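Local atomic coordinates of undecaprenyl Pyrophosphate Synthase (Helicobacter pylori, PDB entry 2D2R), a protein that probably condenses isopentenyl diphosphate with allylic diphosphates, using magnesium ions, to build the long polyprenyl chain of undecaprenyl diphosphate. Residues A[24-29]-A[216-221]; A[183-188]-A[203-208]; A[187-192]-A[209-214]. All coordinates share one frame; numbering follows the deposited sequence.

Contact 1 of 3, residues A[24-29]-A[216-221]; sequences DGNGRW and ILWPDF
The Trp29 indole lies against Pro219. CB of the proline sits over one face of the indole, 3.6 Å from the centroid of its five-membered ring and only 16° off the ring normal. This is a CH-pi contact, and the two side chains run past each other in opposite directions. The CG-CD edge of the proline ring meets Asn26: the amide nitrogen ND2 is 3.0 Å from both Pro219 CG and Pro219 CD. The same ND2 lies at the edge of the Trp218 ring, 3.4 Å from Trp218 CD1 and near the ring plane. Leu217 reaches toward the helix with both branches. Its CD1 packs 3.4 Å from Trp29 CB, while CD2 meets the guanidinium of Arg28 at NH1.

Trp29 has CG anti to the backbone N (chi1 166°), which carries the indole out over the 218-220 turn. There NE1 gives a weak, bent hydrogen bond of 2.7 Å to Asp220 OD1. The carboxylate plane stands 72° from the indole plane. Near the start of the helix, Trp218 N donates to Asp24 O at 2.9 Å. Thr192 OG1 is a second hydrogen-bond partner of that carbonyl. Trp218 NE1 is satisfied by Gly44 O.

Gly25 occupies the N-cap position of helix 26-31 with a positive phi. Its CA is 4.4 Å from Leu217 CA. Residues 24-29 include the predicted magnesium ligand and catalytic Asp24, and the predicted substrate-binding residues 25-29. The chemistry is mostly apolar, with a single, bent backbone hydrogen bond. It ties this active-site turn to the 216-221 loop through the Asp24 carbonyl, while the Asp24 side chain comes no nearer than 6.0 Å to the loop and takes no part in the packing.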
# COMPACT_ATOMS: atom_id res chain seq x y z
N ASP A 24 -4.34 14.48 6.11
CA ASP A 24 -4.03 14.47 7.52
C ASP A 24 -3.54 15.85 8.03
O ASP A 24 -3.13 16.71 7.25
CB ASP A 24 -3.00 13.37 7.76
CG ASP A 24 -2.88 12.97 9.21
OD1 ASP A 24 -3.92 13.00 9.92
OD2 ASP A 24 -1.74 12.63 9.65
N GLY A 25 -3.58 16.05 9.35
CA GLY A 25 -3.13 17.31 9.95
C GLY A 25 -4.18 18.32 10.42
O GLY A 25 -3.83 19.39 10.89
N ASN A 26 -5.47 18.00 10.29
CA ASN A 26 -6.55 18.92 10.70
C ASN A 26 -6.56 19.33 12.16
O ASN A 26 -6.27 20.48 12.51
CB ASN A 26 -7.92 18.30 10.42
CG ASN A 26 -8.34 18.43 8.99
OD1 ASN A 26 -9.43 17.99 8.61
ND2 ASN A 26 -7.49 19.04 8.16
N GLY A 27 -6.95 18.39 13.00
CA GLY A 27 -7.02 18.68 14.41
C GLY A 27 -5.71 19.23 14.92
O GLY A 27 -5.67 20.08 15.79
N ARG A 28 -4.63 18.73 14.36
CA ARG A 28 -3.31 19.16 14.77
C ARG A 28 -3.03 20.62 14.37
O ARG A 28 -2.34 21.34 15.09
CB ARG A 28 -2.30 18.22 14.15
CG ARG A 28 -0.97 18.25 14.79
CD ARG A 28 -0.09 17.28 14.09
NE ARG A 28 1.29 17.64 14.33
CZ ARG A 28 2.24 17.58 13.42
NH1 ARG A 28 1.95 17.16 12.19
NH2 ARG A 28 3.47 17.95 13.73
N TRP A 29 -3.56 21.04 13.23
CA TRP A 29 -3.39 22.40 12.71
C TRP A 29 -4.13 23.36 13.62
O TRP A 29 -3.76 24.53 13.77
CB TRP A 29 -3.95 22.48 11.29
CG TRP A 29 -4.14 23.86 10.77
CD1 TRP A 29 -3.24 24.62 10.10
CD2 TRP A 29 -5.35 24.64 10.85
NE1 TRP A 29 -3.80 25.83 9.74
CE2 TRP A 29 -5.09 25.87 10.19
CE3 TRP A 29 -6.61 24.42 11.41
CZ2 TRP A 29 -6.06 26.88 10.07
CZ3 TRP A 29 -7.58 25.43 11.30
CH2 TRP A 29 -7.29 26.64 10.63
N ILE A 216 3.25 19.53 5.30
CA ILE A 216 2.21 20.56 5.29
C ILE A 216 0.93 19.95 5.84
O ILE A 216 0.48 18.87 5.38
CB ILE A 216 1.96 21.07 3.88
CG1 ILE A 216 3.28 21.62 3.30
CG2 ILE A 216 0.84 22.14 3.93
CD1 ILE A 216 3.22 21.90 1.82
N LEU A 217 0.32 20.62 6.82
CA LEU A 217 -0.92 20.11 7.39
C LEU A 217 -2.02 20.30 6.35
O LEU A 217 -1.90 21.21 5.51
CB LEU A 217 -1.26 20.84 8.67
CG LEU A 217 -0.24 20.68 9.79
CD1 LEU A 217 -0.79 21.29 11.07
CD2 LEU A 217 0.08 19.19 10.02
N TRP A 218 -3.09 19.51 6.42
CA TRP A 218 -4.14 19.63 5.41
C TRP A 218 -4.80 21.02 5.29
O TRP A 218 -4.91 21.56 4.18
CB TRP A 218 -5.22 18.54 5.60
CG TRP A 218 -6.36 18.58 4.56
CD1 TRP A 218 -7.67 18.83 4.82
CD2 TRP A 218 -6.27 18.34 3.14
NE1 TRP A 218 -8.41 18.77 3.65
CE2 TRP A 218 -7.58 18.47 2.61
CE3 TRP A 218 -5.22 18.03 2.27
CZ2 TRP A 218 -7.87 18.30 1.26
CZ3 TRP A 218 -5.51 17.85 0.91
CH2 TRP A 218 -6.82 17.99 0.42
N PRO A 219 -5.23 21.62 6.41
CA PRO A 219 -5.86 22.95 6.33
C PRO A 219 -4.96 24.03 5.74
O PRO A 219 -5.44 25.10 5.39
CB PRO A 219 -6.24 23.25 7.77
CG PRO A 219 -6.54 21.89 8.33
CD PRO A 219 -5.37 21.06 7.77
N ASP A 220 -3.66 23.77 5.63
CA ASP A 220 -2.71 24.73 5.06
C ASP A 220 -2.35 24.40 3.61
O ASP A 220 -1.60 25.14 2.96
CB ASP A 220 -1.41 24.77 5.87
CG ASP A 220 -1.59 25.34 7.24
OD1 ASP A 220 -2.46 26.23 7.38
OD2 ASP A 220 -0.88 24.93 8.19
N PHE A 221 -2.88 23.28 3.12
CA PHE A 221 -2.58 22.77 1.78
C PHE A 221 -3.26 23.55 0.69
O PHE A 221 -4.46 23.71 0.72
CB PHE A 221 -2.99 21.29 1.69
CG PHE A 221 -2.34 20.55 0.55
CD1 PHE A 221 -0.97 20.36 0.53
CD2 PHE A 221 -3.09 20.08 -0.51
CE1 PHE A 221 -0.35 19.72 -0.54
CE2 PHE A 221 -2.49 19.44 -1.58
CZ PHE A 221 -1.08 19.26 -1.59

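Contact 2 of 3, residues A[183-188]-A[203-208]; sequences LPEVDL and LWQSSY
Neither segment forms regular strand here, and one backbone bond joins them: Val186 N donates to Gln205 O at 3.0 Å with an angle of 157° at the hydrogen, the donor tilted 34° from the carbonyl plane. Gln205 lies within a type I turn from Trp204 to Ser207. Water 2 accepts from Tyr208 N at 3.0 Å. It also lies within hydrogen-bonding distance of Gln205 O and Val186 O, with more acceptors near it than it has protons. It thus sits between the two backbones beside the direct bond.

Glu185 bends at chi2 (-61°), folding its carboxylate back over the turn. OE1 comes 3.3 Å from Gln205 CA. Water 1 lies 2.6 Å from Glu185 OE1, again with more acceptors than protons, and is hydrogen-bonded to Ser207 OG. Lys146 of the second subunit forms a salt bridge with the same oxygen and a cation-pi contact with Trp204, so its charge probably helps hold the carboxylate here. Val186 points at the turn. Its CG2 touches Gln205 CB at 4.0 Å and Ser206 OG at 3.7 Å. The Ser206 hydroxyl is hydrogen-bonded to Leu202 O. Gln205 turns its amide away, where NE2 bonds to Thr180 and Glu148.

The type I turn and its partner loop lead into two adjacent parallel strands, meeting at the N-terminal ends of 188-191 and 210-213, at the dimer interface of this homodimeric cis-prenyltransferase.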
# COMPACT_ATOMS: atom_id res chain seq x y z
N LEU A 183 -13.10 2.60 -11.79
CA LEU A 183 -12.34 3.84 -11.68
C LEU A 183 -10.94 3.41 -12.14
O LEU A 183 -10.61 2.23 -12.10
CB LEU A 183 -12.28 4.34 -10.24
CG LEU A 183 -13.63 4.67 -9.58
CD1 LEU A 183 -13.38 5.03 -8.11
CD2 LEU A 183 -14.31 5.83 -10.35
N PRO A 184 -10.11 4.35 -12.59
CA PRO A 184 -8.78 3.90 -13.00
C PRO A 184 -7.97 3.64 -11.72
O PRO A 184 -8.37 4.03 -10.63
CB PRO A 184 -8.23 5.07 -13.80
CG PRO A 184 -8.92 6.28 -13.22
CD PRO A 184 -10.29 5.81 -12.73
N GLU A 185 -6.82 2.98 -11.86
CA GLU A 185 -6.02 2.72 -10.69
C GLU A 185 -5.43 4.05 -10.23
O GLU A 185 -5.45 5.08 -10.95
CB GLU A 185 -4.87 1.73 -11.00
CG GLU A 185 -5.33 0.30 -11.32
CD GLU A 185 -6.11 -0.38 -10.16
OE1 GLU A 185 -5.48 -0.84 -9.18
OE2 GLU A 185 -7.35 -0.49 -10.26
N VAL A 186 -4.91 4.05 -9.01
CA VAL A 186 -4.32 5.26 -8.49
C VAL A 186 -2.94 5.55 -9.10
O VAL A 186 -2.08 4.64 -9.12
CB VAL A 186 -4.17 5.17 -6.97
CG1 VAL A 186 -3.41 6.39 -6.48
CG2 VAL A 186 -5.53 5.07 -6.34
N ASP A 187 -2.72 6.78 -9.58
CA ASP A 187 -1.42 7.12 -10.14
C ASP A 187 -0.47 7.77 -9.14
O ASP A 187 0.75 7.61 -9.24
CB ASP A 187 -1.54 8.09 -11.31
CG ASP A 187 -2.29 7.49 -12.47
OD1 ASP A 187 -1.81 6.50 -13.05
OD2 ASP A 187 -3.40 8.01 -12.79
N LEU A 188 -1.04 8.53 -8.21
CA LEU A 188 -0.24 9.25 -7.25
C LEU A 188 -1.05 9.27 -5.98
O LEU A 188 -2.21 9.68 -5.99
CB LEU A 188 0.05 10.67 -7.83
CG LEU A 188 0.21 11.99 -7.07
CD1 LEU A 188 0.85 11.84 -5.72
CD2 LEU A 188 0.91 13.04 -7.89
N LEU A 203 -5.16 0.10 -0.72
CA LEU A 203 -3.93 -0.72 -0.82
C LEU A 203 -3.83 -1.39 -2.21
O LEU A 203 -2.83 -1.31 -2.91
CB LEU A 203 -3.93 -1.74 0.30
CG LEU A 203 -4.01 -1.15 1.72
CD1 LEU A 203 -4.15 -2.27 2.80
CD2 LEU A 203 -2.74 -0.42 2.00
N TRP A 204 -4.92 -2.01 -2.61
CA TRP A 204 -4.98 -2.69 -3.89
C TRP A 204 -4.86 -1.72 -5.04
O TRP A 204 -4.08 -1.96 -5.94
CB TRP A 204 -6.30 -3.46 -3.98
CG TRP A 204 -6.52 -4.16 -5.31
CD1 TRP A 204 -6.90 -3.58 -6.53
CD2 TRP A 204 -6.48 -5.56 -5.54
NE1 TRP A 204 -7.09 -4.55 -7.47
CE2 TRP A 204 -6.85 -5.78 -6.89
CE3 TRP A 204 -6.18 -6.67 -4.73
CZ2 TRP A 204 -6.92 -7.06 -7.45
CZ3 TRP A 204 -6.25 -7.92 -5.28
CH2 TRP A 204 -6.62 -8.11 -6.63
N GLN A 205 -5.60 -0.62 -4.98
CA GLN A 205 -5.62 0.33 -6.08
C GLN A 205 -4.38 1.17 -6.26
O GLN A 205 -4.18 1.72 -7.29
CB GLN A 205 -6.86 1.28 -5.96
CG GLN A 205 -8.17 0.46 -5.84
CD GLN A 205 -8.60 0.04 -4.41
OE1 GLN A 205 -7.77 -0.12 -3.50
NE2 GLN A 205 -9.94 -0.20 -4.23
N SER A 206 -3.55 1.25 -5.22
CA SER A 206 -2.33 2.05 -5.26
C SER A 206 -1.10 1.12 -5.41
O SER A 206 -0.02 1.56 -5.11
CB SER A 206 -2.23 2.86 -3.94
OG SER A 206 -3.45 3.59 -3.67
N SER A 207 -1.27 -0.11 -5.89
CA SER A 207 -0.12 -1.03 -5.96
C SER A 207 1.08 -0.46 -6.74
O SER A 207 2.24 -0.85 -6.49
CB SER A 207 -0.53 -2.37 -6.60
OG SER A 207 -0.99 -2.12 -7.92
N TYR A 208 0.79 0.44 -7.67
CA TYR A 208 1.88 1.05 -8.44
C TYR A 208 1.87 2.56 -8.47
O TYR A 208 2.57 3.23 -9.27
CB TYR A 208 1.92 0.47 -9.87
CG TYR A 208 2.44 -0.98 -9.94
CD1 TYR A 208 3.83 -1.26 -9.95
CD2 TYR A 208 1.55 -2.05 -10.04
CE1 TYR A 208 4.29 -2.61 -10.05
CE2 TYR A 208 2.00 -3.37 -10.14
CZ TYR A 208 3.36 -3.63 -10.14
OH TYR A 208 3.75 -4.97 -10.20
O HOH W 1 -2.94 -0.80 -8.93
O HOH W 2 -1.68 1.80 -8.63

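Contact 3 of 3, residues A[187-192]-A[209-214]; sequences DLLLRT and AELFFT
Leu189 is held to the neighbouring strand at both of its backbone polar atoms: its N donates to Glu210 O at 2.8 Å, and its O accepts from Phe212 N. Arg191 is gripped likewise. Its N donates to Phe212 O at 3.0 Å, and its O accepts from Thr214 N at 3.1 Å. At the N-terminal end, Glu210 N donates to Asp187 O at 2.9 Å. The strands are parallel, 17° apart in direction. On its other side, strand 188-191 bonds to strand 18-22. Strand 210-213 is outermost in this chain, but Leu211 O accepts from Arg236 NH1, and the Leu211 backbone also bonds to the second subunit.

Leu188, Leu190 and Phe212 share one face of the sheet, under helix 223-236. Leu188 CD1 presses on the Phe212 ring at CD1, 3.4 Å away. Leu190 CD1 lies 3.7 Å from Phe212 CB. On the opposite face, Leu189 CB meets Leu211 CD2 at 4.0 Å, and Arg191 CB rests by the Phe213 ring.

The polar ends find partners elsewhere. The Arg191 chain is extended from CG to NE and carries its guanidinium beyond the pair. NH1 bonds to Arg197 O and Ser199 OG, and NH2 makes a long, weak ion pair with Asp24. Glu210 OE1 forms a salt bridge to Arg197 of the second subunit, and OE2 one to Arg236. In this crystal both carboxylate oxygens of Glu210, a predicted magnesium ligand, are thus occupied by arginines. The backbone bonding fixes the strand from which Arg191, a predicted substrate-binding residue, projects.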
# COMPACT_ATOMS: atom_id res chain seq x y z
N ASP A 187 -2.72 6.78 -9.58
CA ASP A 187 -1.42 7.12 -10.14
C ASP A 187 -0.47 7.77 -9.14
O ASP A 187 0.75 7.61 -9.24
CB ASP A 187 -1.54 8.09 -11.31
CG ASP A 187 -2.29 7.49 -12.47
OD1 ASP A 187 -1.81 6.50 -13.05
OD2 ASP A 187 -3.40 8.01 -12.79
N LEU A 188 -1.04 8.53 -8.21
CA LEU A 188 -0.24 9.25 -7.25
C LEU A 188 -1.05 9.27 -5.98
O LEU A 188 -2.21 9.68 -5.99
CB LEU A 188 0.05 10.67 -7.83
CG LEU A 188 0.21 11.99 -7.07
CD1 LEU A 188 0.85 11.84 -5.72
CD2 LEU A 188 0.91 13.04 -7.89
N LEU A 189 -0.49 8.74 -4.90
CA LEU A 189 -1.15 8.70 -3.58
C LEU A 189 -0.39 9.68 -2.71
O LEU A 189 0.81 9.53 -2.47
CB LEU A 189 -1.10 7.28 -2.98
CG LEU A 189 -1.60 7.21 -1.53
CD1 LEU A 189 -3.09 7.66 -1.49
CD2 LEU A 189 -1.50 5.81 -1.02
N LEU A 190 -1.07 10.73 -2.28
CA LEU A 190 -0.43 11.76 -1.48
C LEU A 190 -0.91 11.75 -0.07
O LEU A 190 -2.10 11.55 0.15
CB LEU A 190 -0.78 13.15 -2.05
CG LEU A 190 -0.48 14.37 -1.20
CD1 LEU A 190 1.05 14.56 -1.19
CD2 LEU A 190 -1.22 15.64 -1.87
N ARG A 191 -0.00 11.94 0.88
CA ARG A 191 -0.41 12.02 2.29
C ARG A 191 0.17 13.30 2.89
O ARG A 191 1.38 13.54 2.87
CB ARG A 191 0.05 10.81 3.12
CG ARG A 191 -0.28 10.97 4.60
CD ARG A 191 -0.27 9.68 5.39
NE ARG A 191 -0.69 9.93 6.76
CZ ARG A 191 -1.12 8.99 7.58
NH1 ARG A 191 -1.17 7.72 7.14
NH2 ARG A 191 -1.61 9.33 8.79
N THR A 192 -0.74 14.16 3.40
CA THR A 192 -0.33 15.40 4.02
C THR A 192 -0.17 15.14 5.53
O THR A 192 -0.46 14.03 6.02
CB THR A 192 -1.44 16.50 3.77
OG1 THR A 192 -2.64 16.08 4.40
CG2 THR A 192 -1.70 16.67 2.25
N ALA A 209 1.16 3.12 -7.53
CA ALA A 209 1.10 4.57 -7.45
C ALA A 209 2.41 5.19 -6.96
O ALA A 209 3.15 4.60 -6.15
CB ALA A 209 0.01 5.00 -6.48
N GLU A 210 2.68 6.37 -7.50
CA GLU A 210 3.81 7.15 -7.04
C GLU A 210 3.34 7.67 -5.70
O GLU A 210 2.20 8.18 -5.60
CB GLU A 210 4.07 8.30 -7.97
CG GLU A 210 4.71 7.85 -9.24
CD GLU A 210 6.11 7.28 -9.00
OE1 GLU A 210 6.53 6.50 -9.85
OE2 GLU A 210 6.78 7.64 -8.00
N LEU A 211 4.20 7.54 -4.67
CA LEU A 211 3.90 7.96 -3.32
C LEU A 211 4.55 9.29 -3.01
O LEU A 211 5.74 9.51 -3.29
CB LEU A 211 4.40 6.90 -2.30
CG LEU A 211 3.96 5.46 -2.57
CD1 LEU A 211 4.47 4.41 -1.47
CD2 LEU A 211 2.41 5.47 -2.54
N PHE A 212 3.74 10.21 -2.50
CA PHE A 212 4.20 11.55 -2.12
C PHE A 212 3.79 11.85 -0.70
O PHE A 212 2.70 11.50 -0.26
CB PHE A 212 3.63 12.68 -3.04
CG PHE A 212 4.41 12.86 -4.27
CD1 PHE A 212 4.22 11.99 -5.36
CD2 PHE A 212 5.35 13.88 -4.34
CE1 PHE A 212 4.96 12.14 -6.55
CE2 PHE A 212 6.13 14.06 -5.53
CZ PHE A 212 5.93 13.19 -6.63
N PHE A 213 4.68 12.49 0.01
CA PHE A 213 4.48 12.84 1.40
C PHE A 213 4.86 14.32 1.63
O PHE A 213 5.78 14.84 1.03
CB PHE A 213 5.38 11.93 2.28
CG PHE A 213 5.07 10.48 2.12
CD1 PHE A 213 3.99 9.90 2.77
CD2 PHE A 213 5.80 9.71 1.23
CE1 PHE A 213 3.63 8.56 2.55
CE2 PHE A 213 5.45 8.40 0.99
CZ PHE A 213 4.36 7.83 1.65
N THR A 214 4.10 15.00 2.48
CA THR A 214 4.42 16.37 2.81
C THR A 214 3.97 16.65 4.22
O THR A 214 2.90 16.22 4.64
CB THR A 214 3.75 17.39 1.87
OG1 THR A 214 4.28 18.71 2.16
CG2 THR A 214 2.17 17.40 2.09

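Contact 3 is the link between the other two. Contacts 2 and 3 share Asp187 and Leu188, with centres 11 Å apart, and Val186 O touches Ala209 CB at 3.4 Å. Both also reach the second subunit. At the far end of the strands, contact 3 touches contact 1, whose centre is 16 Å away. Phe221 CZ packs on Leu190 CD2 at 3.6 Å, and Asp24 OD2 is 3.4 Å from Arg191 NH2. Asp24, a predicted magnesium ligand, thus meets Arg191, predicted to bind substrate; Glu210 lies at the other end of the strands, facing the second subunit. Contacts 1 and 2 do not touch: their centres are 24 Å apart and their nearest atoms about 9 Å.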